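Local coordinates for delta-1-pyrroline-5-carboxylate dehydrogenase, mitochondrial (Mus musculus, PDB 4E3X), which oxidises L-glutamate gamma-semialdehyde to glutamate with NAD+, the second step of proline breakdown in mitochondria, and works as a homodimer, at residues A92-A97 against T237-S242; A100-A105 against G270-S275; G418-E423 against Y428-I433; E492-L497 against G502-N507; L38-G43 against Q157-A162. All blocks are in the same frame, centred on the assembly; numbering follows the deposited sequence. Where two conformers were deposited one is given.

Interaction 1 of 5, residues A92-A97 against T237-S242; sequences AKFCYA and TAMLAS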
# COMPACT_ATOMS: atom_id res chain seq x y z
N ALA B 92 -12.38 -34.41 7.31
CA ALA B 92 -12.67 -34.05 5.92
C ALA B 92 -11.75 -34.81 4.98
O ALA B 92 -10.60 -35.10 5.33
CB ALA B 92 -12.53 -32.54 5.70
N LYS B 93 -12.29 -35.14 3.81
CA LYS B 93 -11.53 -35.65 2.69
C LYS B 93 -11.65 -34.60 1.61
O LYS B 93 -12.76 -34.22 1.23
CB LYS B 93 -12.13 -36.97 2.19
CG LYS B 93 -11.37 -37.55 1.01
CD LYS B 93 -11.82 -38.96 0.65
CE LYS B 93 -13.15 -38.96 -0.04
NZ LYS B 93 -13.49 -40.32 -0.55
N PHE B 94 -10.52 -34.10 1.13
CA PHE B 94 -10.54 -33.04 0.13
C PHE B 94 -9.50 -33.38 -0.93
O PHE B 94 -8.94 -34.47 -0.91
CB PHE B 94 -10.36 -31.65 0.76
CG PHE B 94 -9.02 -31.42 1.42
CD1 PHE B 94 -8.03 -30.71 0.76
CD2 PHE B 94 -8.76 -31.86 2.71
CE1 PHE B 94 -6.80 -30.47 1.35
CE2 PHE B 94 -7.53 -31.63 3.32
CZ PHE B 94 -6.55 -30.93 2.64
N CYS B 95 -9.27 -32.47 -1.86
CA CYS B 95 -8.24 -32.73 -2.85
C CYS B 95 -7.49 -31.46 -3.21
O CYS B 95 -8.00 -30.35 -3.05
CB CYS B 95 -8.83 -33.36 -4.12
SG CYS B 95 -9.97 -32.31 -5.04
N TYR B 96 -6.28 -31.63 -3.70
CA TYR B 96 -5.49 -30.51 -4.16
C TYR B 96 -5.81 -30.23 -5.63
O TYR B 96 -5.71 -31.13 -6.46
CB TYR B 96 -4.01 -30.83 -4.05
CG TYR B 96 -3.38 -30.74 -2.66
CD1 TYR B 96 -3.98 -30.05 -1.61
CD2 TYR B 96 -2.13 -31.31 -2.43
CE1 TYR B 96 -3.35 -29.95 -0.37
CE2 TYR B 96 -1.51 -31.22 -1.22
CZ TYR B 96 -2.11 -30.55 -0.19
OH TYR B 96 -1.44 -30.48 1.02
N ALA B 97 -6.13 -28.97 -5.94
CA ALA B 97 -6.31 -28.56 -7.33
C ALA B 97 -5.00 -28.77 -8.07
O ALA B 97 -3.94 -28.45 -7.54
CB ALA B 97 -6.71 -27.09 -7.39
N THR B 237 -5.31 -27.77 7.26
CA THR B 237 -5.65 -28.13 8.63
C THR B 237 -6.83 -27.32 9.19
O THR B 237 -7.20 -27.49 10.36
CB THR B 237 -4.41 -28.05 9.55
OG1 THR B 237 -3.63 -26.92 9.19
CG2 THR B 237 -3.53 -29.28 9.36
N ALA B 238 -7.45 -26.50 8.34
CA ALA B 238 -8.69 -25.80 8.69
C ALA B 238 -9.74 -25.97 7.59
O ALA B 238 -10.64 -25.13 7.46
CB ALA B 238 -8.43 -24.31 8.93
N MET B 239 -9.63 -27.04 6.81
CA MET B 239 -10.48 -27.18 5.63
C MET B 239 -11.99 -27.23 5.94
O MET B 239 -12.79 -26.59 5.25
CB MET B 239 -10.06 -28.41 4.83
CG MET B 239 -10.64 -28.49 3.43
SD MET B 239 -10.13 -27.08 2.42
CE MET B 239 -8.37 -27.12 2.61
N LEU B 240 -12.35 -28.02 6.95
CA LEU B 240 -13.75 -28.21 7.30
C LEU B 240 -14.46 -26.88 7.60
O LEU B 240 -15.50 -26.57 7.01
CB LEU B 240 -13.84 -29.15 8.51
CG LEU B 240 -15.24 -29.59 8.94
CD1 LEU B 240 -15.86 -30.54 7.92
CD2 LEU B 240 -15.17 -30.24 10.33
N ALA B 241 -13.88 -26.07 8.49
CA ALA B 241 -14.48 -24.78 8.79
C ALA B 241 -14.37 -23.80 7.63
O ALA B 241 -15.28 -22.99 7.42
CB ALA B 241 -13.87 -24.18 10.05
N SER B 242 -13.27 -23.85 6.88
CA SER B 242 -13.11 -22.93 5.76
C SER B 242 -14.17 -23.15 4.69
O SER B 242 -14.72 -22.18 4.15
CB SER B 242 -11.72 -23.07 5.14
OG SER B 242 -10.72 -22.69 6.07
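The end of strand 89-95 runs beside the first turn of helix 239-251, and the backbones come nearest at A92 and L240, whose CA atoms are 6.1 Å apart. Between them the contact rests mainly on one pair, F94 and M239. F94 has CG in the crowded position between its backbone N and carbonyl carbon (chi1 65°), which turns its ring toward the helix. M239 leaves the helix with CG anti to the backbone N, then bends at both chi2 and chi3, so that its chain curls over a single face of that ring. The base of the curl touches the base of the ring, with M239 CG 3.9 Å from F94 CG. The end comes back over the CD1-CE1 side of the ring: M239 CE is 4.1 Å from the centroid of the F94 ring, 19° off the normal, a CH-pi contact. M239 SD sits higher over the same ring, 4.7 Å from its centroid. A lighter touch joins A92 CB and L240 CD1 at 4.5 Å.

The helix start is held separately. A238 occupies the N-cap position, and its O accepts from both S242 N (3.0 Å) and S242 OG (2.8 Å). L240 N is bonded to Q81 OE1 on strand 78-83, which pairs with the F94 strand.

All four touching residues are buried. Helix 239-251 connects strands 230-233 and 259-261 of the parallel sheet, and the M239 side chain is about 7 Å from that of the NAD+-binding K233. A Met-aromatic contact therefore seats the small mixed sheet against a beta-alpha-beta crossover of the Rossmann-like cofactor domain.

Interaction 2 of 5, residues A100-A105 against G270-S275; sequences ALLNRA and GDTVTS
The carboxamide of N103 is the flat group here, and the methyl CG2 of T272 stands off one side of its plane, roughly equidistant from its three heavy atoms; the distance from N103 CG to T272 CG2 is 3.9 Å. This is a van der Waals touch at the rim of the contact. Deeper in, L102 meets both branches of T272: L102 CB shares the methyl, 3.8 Å from T272 CG2, while L102 CD1 approaches T272 OG1 at 3.7 Å. The branch is set by the threonine torsion (chi1 -54°), which places OG1 beside the backbone N and CG2 anti to it. OG1 is thereby turned back along its own helix, where it bonds to T268 O, so its approach to the leucine methyl is packing alone.

The backbones are closest at L102 and T272, with CA atoms 7.1 Å apart. Helix 266-274 links edge strand 259-261 to strand 279-285 in the parallel sheet of the NAD-binding domain, and helix 99-118 lies against it, with L102 also reaching V262 just beyond that edge strand. Toward its C-terminal end the shorter helix folds hydroxyls onto its carbonyls. G270 O is met from opposite faces of its plane by T274 N and T274 OG1, the latter at 2.7 Å, and S275 OG donates to D271 O at 2.7 Å.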
# COMPACT_ATOMS: atom_id res chain seq x y z
N ALA B 100 -3.74 -27.41 -13.98
CA ALA B 100 -4.81 -27.20 -14.96
C ALA B 100 -6.06 -26.59 -14.31
O ALA B 100 -6.65 -25.65 -14.85
CB ALA B 100 -5.16 -28.50 -15.65
N LEU B 101 -6.46 -27.13 -13.16
CA LEU B 101 -7.67 -26.64 -12.51
C LEU B 101 -7.47 -25.22 -12.00
O LEU B 101 -8.37 -24.39 -12.09
CB LEU B 101 -8.12 -27.58 -11.38
CG LEU B 101 -9.39 -27.16 -10.65
CD1 LEU B 101 -10.55 -27.03 -11.64
CD2 LEU B 101 -9.71 -28.16 -9.58
N LEU B 102 -6.29 -24.94 -11.46
CA LEU B 102 -6.00 -23.59 -11.00
C LEU B 102 -6.07 -22.60 -12.15
O LEU B 102 -6.63 -21.51 -12.02
CB LEU B 102 -4.64 -23.55 -10.32
CG LEU B 102 -4.54 -24.28 -8.97
CD1 LEU B 102 -3.10 -24.28 -8.50
CD2 LEU B 102 -5.46 -23.66 -7.92
N ASN B 103 -5.51 -22.96 -13.30
CA ASN B 103 -5.57 -22.07 -14.44
C ASN B 103 -7.00 -21.90 -14.98
O ASN B 103 -7.38 -20.82 -15.41
CB ASN B 103 -4.58 -22.51 -15.53
CG ASN B 103 -3.15 -22.08 -15.21
OD1 ASN B 103 -2.22 -22.88 -15.19
ND2 ASN B 103 -2.98 -20.79 -14.93
N ARG B 104 -7.78 -22.98 -14.95
CA ARG B 104 -9.19 -22.89 -15.31
C ARG B 104 -9.93 -21.94 -14.37
O ARG B 104 -10.78 -21.15 -14.80
CB ARG B 104 -9.84 -24.27 -15.22
CG ARG B 104 -11.28 -24.24 -15.63
CD ARG B 104 -11.63 -25.48 -16.40
NE ARG B 104 -11.91 -26.60 -15.52
CZ ARG B 104 -13.07 -26.74 -14.88
NH1 ARG B 104 -14.00 -25.82 -15.00
NH2 ARG B 104 -13.27 -27.80 -14.11
N ALA B 105 -9.60 -22.02 -13.08
CA ALA B 105 -10.22 -21.16 -12.08
C ALA B 105 -9.87 -19.69 -12.33
O ALA B 105 -10.74 -18.82 -12.20
CB ALA B 105 -9.79 -21.57 -10.69
N GLY B 270 1.47 -21.45 -5.44
CA GLY B 270 2.29 -20.26 -5.62
C GLY B 270 2.90 -20.18 -7.01
O GLY B 270 2.89 -19.12 -7.63
N ASP B 271 3.41 -21.31 -7.50
CA ASP B 271 4.00 -21.38 -8.84
C ASP B 271 2.97 -20.97 -9.88
O ASP B 271 3.26 -20.22 -10.82
CB ASP B 271 4.47 -22.79 -9.19
CG ASP B 271 5.66 -23.26 -8.36
OD1 ASP B 271 6.24 -22.47 -7.58
OD2 ASP B 271 6.02 -24.45 -8.52
N THR B 272 1.76 -21.51 -9.75
CA THR B 272 0.72 -21.27 -10.74
C THR B 272 0.27 -19.81 -10.74
O THR B 272 0.23 -19.15 -11.79
CB THR B 272 -0.49 -22.18 -10.54
OG1 THR B 272 -0.06 -23.54 -10.50
CG2 THR B 272 -1.49 -21.99 -11.67
N VAL B 273 -0.06 -19.26 -9.57
CA VAL B 273 -0.57 -17.90 -9.56
C VAL B 273 0.49 -16.87 -9.97
O VAL B 273 0.18 -15.89 -10.66
CB VAL B 273 -1.29 -17.51 -8.24
CG1 VAL B 273 -2.42 -18.49 -7.94
CG2 VAL B 273 -0.31 -17.43 -7.08
N THR B 274 1.75 -17.09 -9.58
CA THR B 274 2.82 -16.16 -9.95
C THR B 274 3.28 -16.31 -11.39
O THR B 274 4.06 -15.51 -11.88
CB THR B 274 4.04 -16.25 -8.99
OG1 THR B 274 4.60 -17.57 -9.05
CG2 THR B 274 3.63 -15.90 -7.56
N SER B 275 2.77 -17.34 -12.08
CA SER B 275 3.05 -17.54 -13.50
C SER B 275 1.99 -16.91 -14.40
O SER B 275 2.15 -16.91 -15.62
CB SER B 275 3.16 -19.02 -13.83
OG SER B 275 4.33 -19.58 -13.26

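Interaction 3 of 5, residues G418-E423 against Y428-I433; sequences GGQCNE and YVEPCI
N422 and Y428 form the hydrogen-bonded pair of an antiparallel beta hairpin, strand 421-422 folded back on strand 428-436. At this end the backbones pair directly. N422 N donates to Y428 O at 2.9 Å, and at the neighbouring non-hydrogen-bonded pair the CA atoms of C421 and V429 come within 4.3 Å. On the face carrying that pair, C421 CB rests 4.1 Å from V429 CG2, and helix 394-409 packs there through F397 and I400.

Toward G418 the direct pairing gives way, although the chains stay close, with the CA atoms of G418 and C432 4.4 Å apart. E430 N still donates to Q420 O (3.1 Å), but beyond it a water takes over, accepting from G419 N and donating to both Q420 O and E430 O. The exposed Q420 bends at chi2 and lays OE1 3.4 Å from E430 CG, against the aliphatic part of the glutamate, while the carboxylate leads away and its plane is turned 69° from the amide. G418 CA then makes a CH...O contact with P431 O, an oxygen that also accepts from H372 NE2.

The second bond of the N422-Y428 pair is the more bent: Y428 N reaches N422 O at 3.2 Å, with 144° at the hydrogen and the donor above the carbonyl plane.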
# COMPACT_ATOMS: atom_id res chain seq x y z
N GLY B 418 5.79 -28.45 33.29
CA GLY B 418 5.46 -29.11 32.04
C GLY B 418 6.65 -29.81 31.43
O GLY B 418 7.57 -30.23 32.14
N GLY B 419 6.64 -29.94 30.10
CA GLY B 419 7.71 -30.61 29.38
C GLY B 419 7.28 -31.91 28.73
O GLY B 419 8.01 -32.47 27.91
N GLN B 420 6.10 -32.40 29.11
CA GLN B 420 5.60 -33.68 28.61
C GLN B 420 4.82 -33.52 27.30
O GLN B 420 4.21 -32.48 27.05
CB GLN B 420 4.69 -34.34 29.65
CG GLN B 420 5.27 -34.41 31.06
CD GLN B 420 4.96 -33.17 31.89
OE1 GLN B 420 4.36 -32.21 31.40
NE2 GLN B 420 5.38 -33.19 33.15
N CYS B 421 4.82 -34.57 26.49
CA CYS B 421 3.97 -34.62 25.30
C CYS B 421 3.68 -36.07 24.91
O CYS B 421 4.43 -36.98 25.25
CB CYS B 421 4.59 -33.84 24.13
SG CYS B 421 6.18 -34.45 23.54
N ASN B 422 2.57 -36.27 24.20
CA ASN B 422 2.07 -37.61 23.88
C ASN B 422 1.22 -37.52 22.62
O ASN B 422 0.18 -36.86 22.63
CB ASN B 422 1.24 -38.15 25.05
CG ASN B 422 0.84 -39.61 24.89
OD1 ASN B 422 0.69 -40.11 23.78
ND2 ASN B 422 0.67 -40.29 26.01
N GLU B 423 1.65 -38.17 21.54
CA GLU B 423 0.89 -38.12 20.30
C GLU B 423 0.18 -39.43 19.95
O GLU B 423 -0.16 -39.66 18.79
CB GLU B 423 1.74 -37.63 19.12
CG GLU B 423 2.94 -38.50 18.78
CD GLU B 423 3.69 -38.00 17.56
OE1 GLU B 423 3.09 -37.25 16.75
OE2 GLU B 423 4.88 -38.34 17.39
N TYR B 428 -0.93 -34.06 21.70
CA TYR B 428 -1.02 -33.41 23.00
C TYR B 428 0.31 -32.97 23.59
O TYR B 428 1.21 -33.78 23.81
CB TYR B 428 -1.74 -34.33 23.99
CG TYR B 428 -3.25 -34.33 23.88
CD1 TYR B 428 -4.00 -33.21 24.24
CD2 TYR B 428 -3.93 -35.47 23.47
CE1 TYR B 428 -5.38 -33.23 24.16
CE2 TYR B 428 -5.31 -35.49 23.40
CZ TYR B 428 -6.03 -34.37 23.75
OH TYR B 428 -7.40 -34.39 23.69
N VAL B 429 0.41 -31.67 23.87
CA VAL B 429 1.57 -31.09 24.52
C VAL B 429 1.13 -30.35 25.78
O VAL B 429 0.23 -29.51 25.72
CB VAL B 429 2.27 -30.08 23.59
CG1 VAL B 429 3.53 -29.50 24.24
CG2 VAL B 429 2.61 -30.74 22.25
N GLU B 430 1.73 -30.67 26.92
CA GLU B 430 1.44 -29.94 28.15
C GLU B 430 1.96 -28.51 28.05
O GLU B 430 2.93 -28.25 27.34
CB GLU B 430 2.07 -30.64 29.36
CG GLU B 430 1.52 -32.04 29.62
CD GLU B 430 0.02 -32.05 29.84
OE1 GLU B 430 -0.65 -32.94 29.29
OE2 GLU B 430 -0.49 -31.17 30.57
N PRO B 431 1.33 -27.58 28.78
CA PRO B 431 1.90 -26.23 28.82
C PRO B 431 3.27 -26.29 29.48
O PRO B 431 3.45 -27.02 30.46
CB PRO B 431 0.91 -25.44 29.67
CG PRO B 431 0.22 -26.47 30.50
CD PRO B 431 0.14 -27.70 29.65
N CYS B 432 4.23 -25.54 28.94
CA CYS B 432 5.59 -25.60 29.44
C CYS B 432 6.11 -24.21 29.77
O CYS B 432 6.00 -23.29 28.96
CB CYS B 432 6.50 -26.27 28.41
SG CYS B 432 8.20 -26.55 28.96
N ILE B 433 6.67 -24.07 30.97
CA ILE B 433 7.31 -22.83 31.39
C ILE B 433 8.79 -23.09 31.59
O ILE B 433 9.16 -24.00 32.33
CB ILE B 433 6.70 -22.28 32.69
CG1 ILE B 433 5.18 -22.12 32.55
CG2 ILE B 433 7.36 -20.97 33.08
CD1 ILE B 433 4.48 -21.73 33.84
O HOH W 1 5.18 -29.67 27.68

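Interaction 4 of 5, residues E492-L497 against G502-N507; sequences EATRML and GNFYIN
F504 points from its strand into the side of helix 487-496, and its ring fills the space between T494 and L497. With CG anti to the backbone N (chi1 -175°), CB and CG serve as the stalk that carries the ring across. The two sides of the ring then meet different partners. CE1 is packed by leucine: L497 CD1 lies 3.9 Å from F504 CE1, and L497 CB 4.1 Å from it, the two side chains crossing at about a right angle. CE2 faces threonine, with T494 OG1 3.4 Å away at the ring edge, near its plane, and T494 CA at 3.9 Å from F504 CE2. At the tip, F504 CZ sits 4.1 Å from T494 OG1, and A493 O is a more distant neighbour at 4.4 Å from F504 CZ.

The short helix and strand segments run almost antiparallel, 169° between their directions, with axes 10.6 Å apart. They are the second and third elements of a beta-alpha-beta unit begun by strand 476-483, whose V482 also touches F504 and L497. On its other edge strand 503-506 pairs in parallel with a strand of the second subunit, continuing the sheet across the dimer; Q545 of that subunit packs on F504 and its I547 on T494.

Since T494 OG1 is hydrogen-bonded to V490 O one turn back, the hydroxyl's polar need is met within the helix. Its oxygen can then lie against the C-H edge of the phenylalanine, a weakly favourable approach at most, leaving dispersion and close fit as the main attraction between these two segments.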
# COMPACT_ATOMS: atom_id res chain seq x y z
N GLU B 492 7.84 5.87 29.24
CA GLU B 492 9.18 5.51 28.80
C GLU B 492 9.18 4.22 27.98
O GLU B 492 9.76 4.15 26.90
CB GLU B 492 10.11 5.35 30.01
CG GLU B 492 11.55 4.99 29.64
CD GLU B 492 12.46 4.88 30.85
OE1 GLU B 492 11.96 4.88 31.99
OE2 GLU B 492 13.69 4.82 30.66
N ALA B 493 8.53 3.19 28.52
CA ALA B 493 8.48 1.89 27.86
C ALA B 493 7.77 2.00 26.52
O ALA B 493 8.17 1.38 25.54
CB ALA B 493 7.80 0.85 28.74
N THR B 494 6.70 2.80 26.48
CA THR B 494 5.96 3.02 25.25
C THR B 494 6.85 3.63 24.17
O THR B 494 6.86 3.16 23.03
CB THR B 494 4.71 3.87 25.51
OG1 THR B 494 3.84 3.17 26.41
CG2 THR B 494 3.97 4.15 24.21
N ARG B 495 7.63 4.64 24.52
CA ARG B 495 8.57 5.23 23.57
C ARG B 495 9.63 4.22 23.13
O ARG B 495 9.93 4.10 21.94
CB ARG B 495 9.24 6.48 24.15
CG ARG B 495 8.32 7.69 24.30
CD ARG B 495 9.10 8.93 24.72
NE ARG B 495 9.74 8.77 26.03
CZ ARG B 495 9.19 9.13 27.19
NH1 ARG B 495 7.98 9.68 27.20
NH2 ARG B 495 9.84 8.95 28.33
N MET B 496 10.21 3.49 24.09
CA MET B 496 11.30 2.55 23.78
C MET B 496 10.86 1.38 22.92
O MET B 496 11.65 0.85 22.14
CB MET B 496 11.95 2.04 25.07
CG MET B 496 12.66 3.11 25.87
SD MET B 496 13.50 2.48 27.35
CE MET B 496 14.81 1.52 26.61
N LEU B 497 9.60 0.97 23.06
CA LEU B 497 9.10 -0.21 22.38
C LEU B 497 8.23 0.12 21.17
O LEU B 497 7.55 -0.76 20.62
CB LEU B 497 8.33 -1.09 23.37
CG LEU B 497 9.18 -1.60 24.54
CD1 LEU B 497 8.31 -2.29 25.58
CD2 LEU B 497 10.28 -2.54 24.03
N GLY B 502 3.42 -3.83 16.81
CA GLY B 502 2.39 -3.11 16.09
C GLY B 502 1.06 -3.12 16.84
O GLY B 502 0.20 -2.28 16.60
N ASN B 503 0.90 -4.12 17.71
CA ASN B 503 -0.20 -4.15 18.66
C ASN B 503 0.41 -4.19 20.04
O ASN B 503 1.00 -5.20 20.45
CB ASN B 503 -1.10 -5.37 18.42
CG ASN B 503 -2.04 -5.15 17.28
OD1 ASN B 503 -1.65 -5.25 16.12
ND2 ASN B 503 -3.29 -4.85 17.58
N PHE B 504 0.30 -3.06 20.73
CA PHE B 504 0.99 -2.85 22.00
C PHE B 504 -0.04 -2.69 23.10
O PHE B 504 -1.04 -1.99 22.93
CB PHE B 504 1.87 -1.60 21.88
CG PHE B 504 2.72 -1.32 23.08
CD1 PHE B 504 3.74 -2.19 23.46
CD2 PHE B 504 2.54 -0.16 23.81
CE1 PHE B 504 4.54 -1.92 24.57
CE2 PHE B 504 3.34 0.11 24.92
CZ PHE B 504 4.33 -0.76 25.30
N TYR B 505 0.20 -3.36 24.22
CA TYR B 505 -0.80 -3.46 25.27
C TYR B 505 -0.24 -2.96 26.58
O TYR B 505 0.88 -3.31 26.97
CB TYR B 505 -1.24 -4.92 25.40
CG TYR B 505 -1.95 -5.42 24.17
CD1 TYR B 505 -1.26 -6.06 23.14
CD2 TYR B 505 -3.32 -5.22 24.01
CE1 TYR B 505 -1.92 -6.52 22.00
CE2 TYR B 505 -3.99 -5.67 22.88
CZ TYR B 505 -3.29 -6.31 21.87
OH TYR B 505 -3.98 -6.74 20.76
N ILE B 506 -1.01 -2.13 27.27
CA ILE B 506 -0.62 -1.68 28.60
C ILE B 506 -1.58 -2.30 29.60
O ILE B 506 -2.80 -2.05 29.57
CB ILE B 506 -0.61 -0.15 28.69
CG1 ILE B 506 0.38 0.41 27.68
CG2 ILE B 506 -0.26 0.30 30.10
CD1 ILE B 506 0.28 1.89 27.50
N ASN B 507 -1.03 -3.15 30.46
CA ASN B 507 -1.82 -3.85 31.47
C ASN B 507 -2.92 -4.73 30.88
O ASN B 507 -4.00 -4.87 31.45
CB ASN B 507 -2.33 -2.85 32.51
CG ASN B 507 -1.19 -2.21 33.28
OD1 ASN B 507 -0.20 -2.88 33.58
ND2 ASN B 507 -1.31 -0.93 33.58

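Interaction 5 of 5, residues L38-G43 against Q157-A162; sequences LAFSQG and QAEIDA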
# COMPACT_ATOMS: atom_id res chain seq x y z
N LEU B 38 -20.72 -14.80 23.30
CA LEU B 38 -21.68 -15.56 24.10
C LEU B 38 -20.99 -16.32 25.23
O LEU B 38 -19.79 -16.58 25.16
CB LEU B 38 -22.46 -16.54 23.21
CG LEU B 38 -23.12 -15.93 21.97
CD1 LEU B 38 -23.92 -16.98 21.21
CD2 LEU B 38 -23.99 -14.75 22.35
N ALA B 39 -21.75 -16.67 26.26
CA ALA B 39 -21.18 -17.26 27.47
C ALA B 39 -21.19 -18.79 27.50
O ALA B 39 -20.37 -19.39 28.19
CB ALA B 39 -21.89 -16.71 28.71
N PHE B 40 -22.12 -19.40 26.78
CA PHE B 40 -22.26 -20.86 26.74
C PHE B 40 -22.44 -21.49 28.12
O PHE B 40 -21.97 -22.59 28.38
CB PHE B 40 -21.08 -21.50 26.00
CG PHE B 40 -20.96 -21.05 24.57
CD1 PHE B 40 -21.53 -21.78 23.54
CD2 PHE B 40 -20.29 -19.88 24.26
CE1 PHE B 40 -21.44 -21.34 22.24
CE2 PHE B 40 -20.20 -19.44 22.96
CZ PHE B 40 -20.77 -20.17 21.95
N SER B 41 -23.13 -20.77 29.01
CA SER B 41 -23.43 -21.29 30.34
C SER B 41 -24.47 -22.40 30.24
O SER B 41 -25.19 -22.50 29.25
CB SER B 41 -23.96 -20.18 31.25
OG SER B 41 -23.00 -19.15 31.40
N GLN B 42 -24.54 -23.23 31.28
CA GLN B 42 -25.56 -24.26 31.34
C GLN B 42 -26.94 -23.62 31.32
O GLN B 42 -27.23 -22.72 32.11
CB GLN B 42 -25.38 -25.10 32.61
CG GLN B 42 -24.04 -25.82 32.67
N GLY B 43 -27.79 -24.07 30.41
CA GLY B 43 -29.12 -23.50 30.27
C GLY B 43 -29.24 -22.52 29.12
O GLY B 43 -30.35 -22.13 28.74
N GLN B 157 -12.38 -20.26 22.34
CA GLN B 157 -11.46 -19.90 21.27
C GLN B 157 -12.17 -19.96 19.92
O GLN B 157 -11.94 -19.13 19.05
CB GLN B 157 -10.20 -20.77 21.29
CG GLN B 157 -9.25 -20.44 22.45
CD GLN B 157 -8.84 -18.98 22.47
OE1 GLN B 157 -8.37 -18.45 21.46
NE2 GLN B 157 -9.04 -18.32 23.60
N ALA B 158 -13.07 -20.92 19.75
CA ALA B 158 -13.84 -20.99 18.51
C ALA B 158 -14.79 -19.79 18.41
O ALA B 158 -14.93 -19.18 17.35
CB ALA B 158 -14.60 -22.28 18.44
N GLU B 159 -15.43 -19.46 19.53
CA GLU B 159 -16.40 -18.37 19.58
C GLU B 159 -15.80 -17.02 19.20
O GLU B 159 -16.39 -16.28 18.43
CB GLU B 159 -17.04 -18.29 20.97
CG GLU B 159 -17.74 -16.98 21.29
CD GLU B 159 -19.09 -16.81 20.59
OE1 GLU B 159 -19.48 -17.67 19.77
OE2 GLU B 159 -19.76 -15.80 20.88
N ILE B 160 -14.62 -16.71 19.74
CA ILE B 160 -14.01 -15.42 19.43
C ILE B 160 -13.48 -15.34 18.00
O ILE B 160 -13.26 -14.24 17.50
CB ILE B 160 -12.91 -15.01 20.43
CG1 ILE B 160 -11.68 -15.91 20.32
CG2 ILE B 160 -13.47 -14.98 21.85
CD1 ILE B 160 -10.56 -15.53 21.28
N ASP B 161 -13.30 -16.50 17.37
CA ASP B 161 -12.71 -16.61 16.04
C ASP B 161 -13.78 -16.79 14.96
O ASP B 161 -14.09 -15.85 14.22
CB ASP B 161 -11.71 -17.79 16.04
CG ASP B 161 -11.23 -18.18 14.65
OD1 ASP B 161 -11.35 -17.37 13.71
OD2 ASP B 161 -10.72 -19.32 14.50
N ALA B 162 -14.33 -18.00 14.86
CA ALA B 162 -15.23 -18.36 13.76
C ALA B 162 -16.54 -17.58 13.80
O ALA B 162 -17.18 -17.38 12.77
CB ALA B 162 -15.51 -19.85 13.75
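F40 sets the edge of its ring against the bent side chain of E159 and overlaps it along its length. F40 CE2 is 3.9 Å from both E159 CB and E159 CG, and 3.7 Å from E159 CD, which lies in the plane of the ring. F40 CZ continues the line, 3.6 Å from E159 OE1. The carboxylate is turned 78° from the ring, so the two flat groups stand almost perpendicular. E159 comes by this position by leaving its helix anti to the backbone N (chi1 163°) and then bending at chi2, which swings the carboxylate toward the incoming chain.

The other oxygen makes the polar bond. L38 N donates to E159 OE2 at 2.8 Å in an almost straight line, 176° at the hydrogen, approaching from above the carboxylate plane. The side chain of L38 crosses over the same oxygen, its CG 3.5 Å from E159 OE2.

Segment 38-43 is an irregular stretch leading into helix 45-55, and it is laid here on the long helix 155-180 of the aldehyde dehydrogenase fold, with L144 of helix 140-151 packing on both F40 and E159. E159 OE2 also forms a salt bridge with R140 NH1. Buried as it is, the carboxylate is thus gripped by a guanidinium and a peptide N-H, which would be expected to favour its charged form. The loop backbone is fixed beyond the contact as well: F40 N bonds to E46 OE1 and F40 O to R47 NH1. E159 itself begins a wider, pi-type turn of the helix, 159-162. Beside it A158 O accepts from A162 N (2.8 Å), the ordinary helical bond, and from D161 N (3.1 Å), a tighter one.

Interactions 1, 2, 4 and 5 are buried, whereas interaction 3 is a partly exposed hairpin. Interactions 1 and 2 are neighbours in the cofactor domain: strand 89-95 and helix 99-118 follow each other in the chain, and A97 CB of one touches L102 CD2 of the other at 3.7 Å. Both are built from side-chain packing. Interactions 3 and 4 reach the same mixed sheet, their centres about 31 Å apart, but one uses backbone bonds and a water while the other is helix-on-strand packing close to the second subunit. Interaction 5, with nearest atoms about 6 Å from interaction 1, differs in resting on a buried carboxylate.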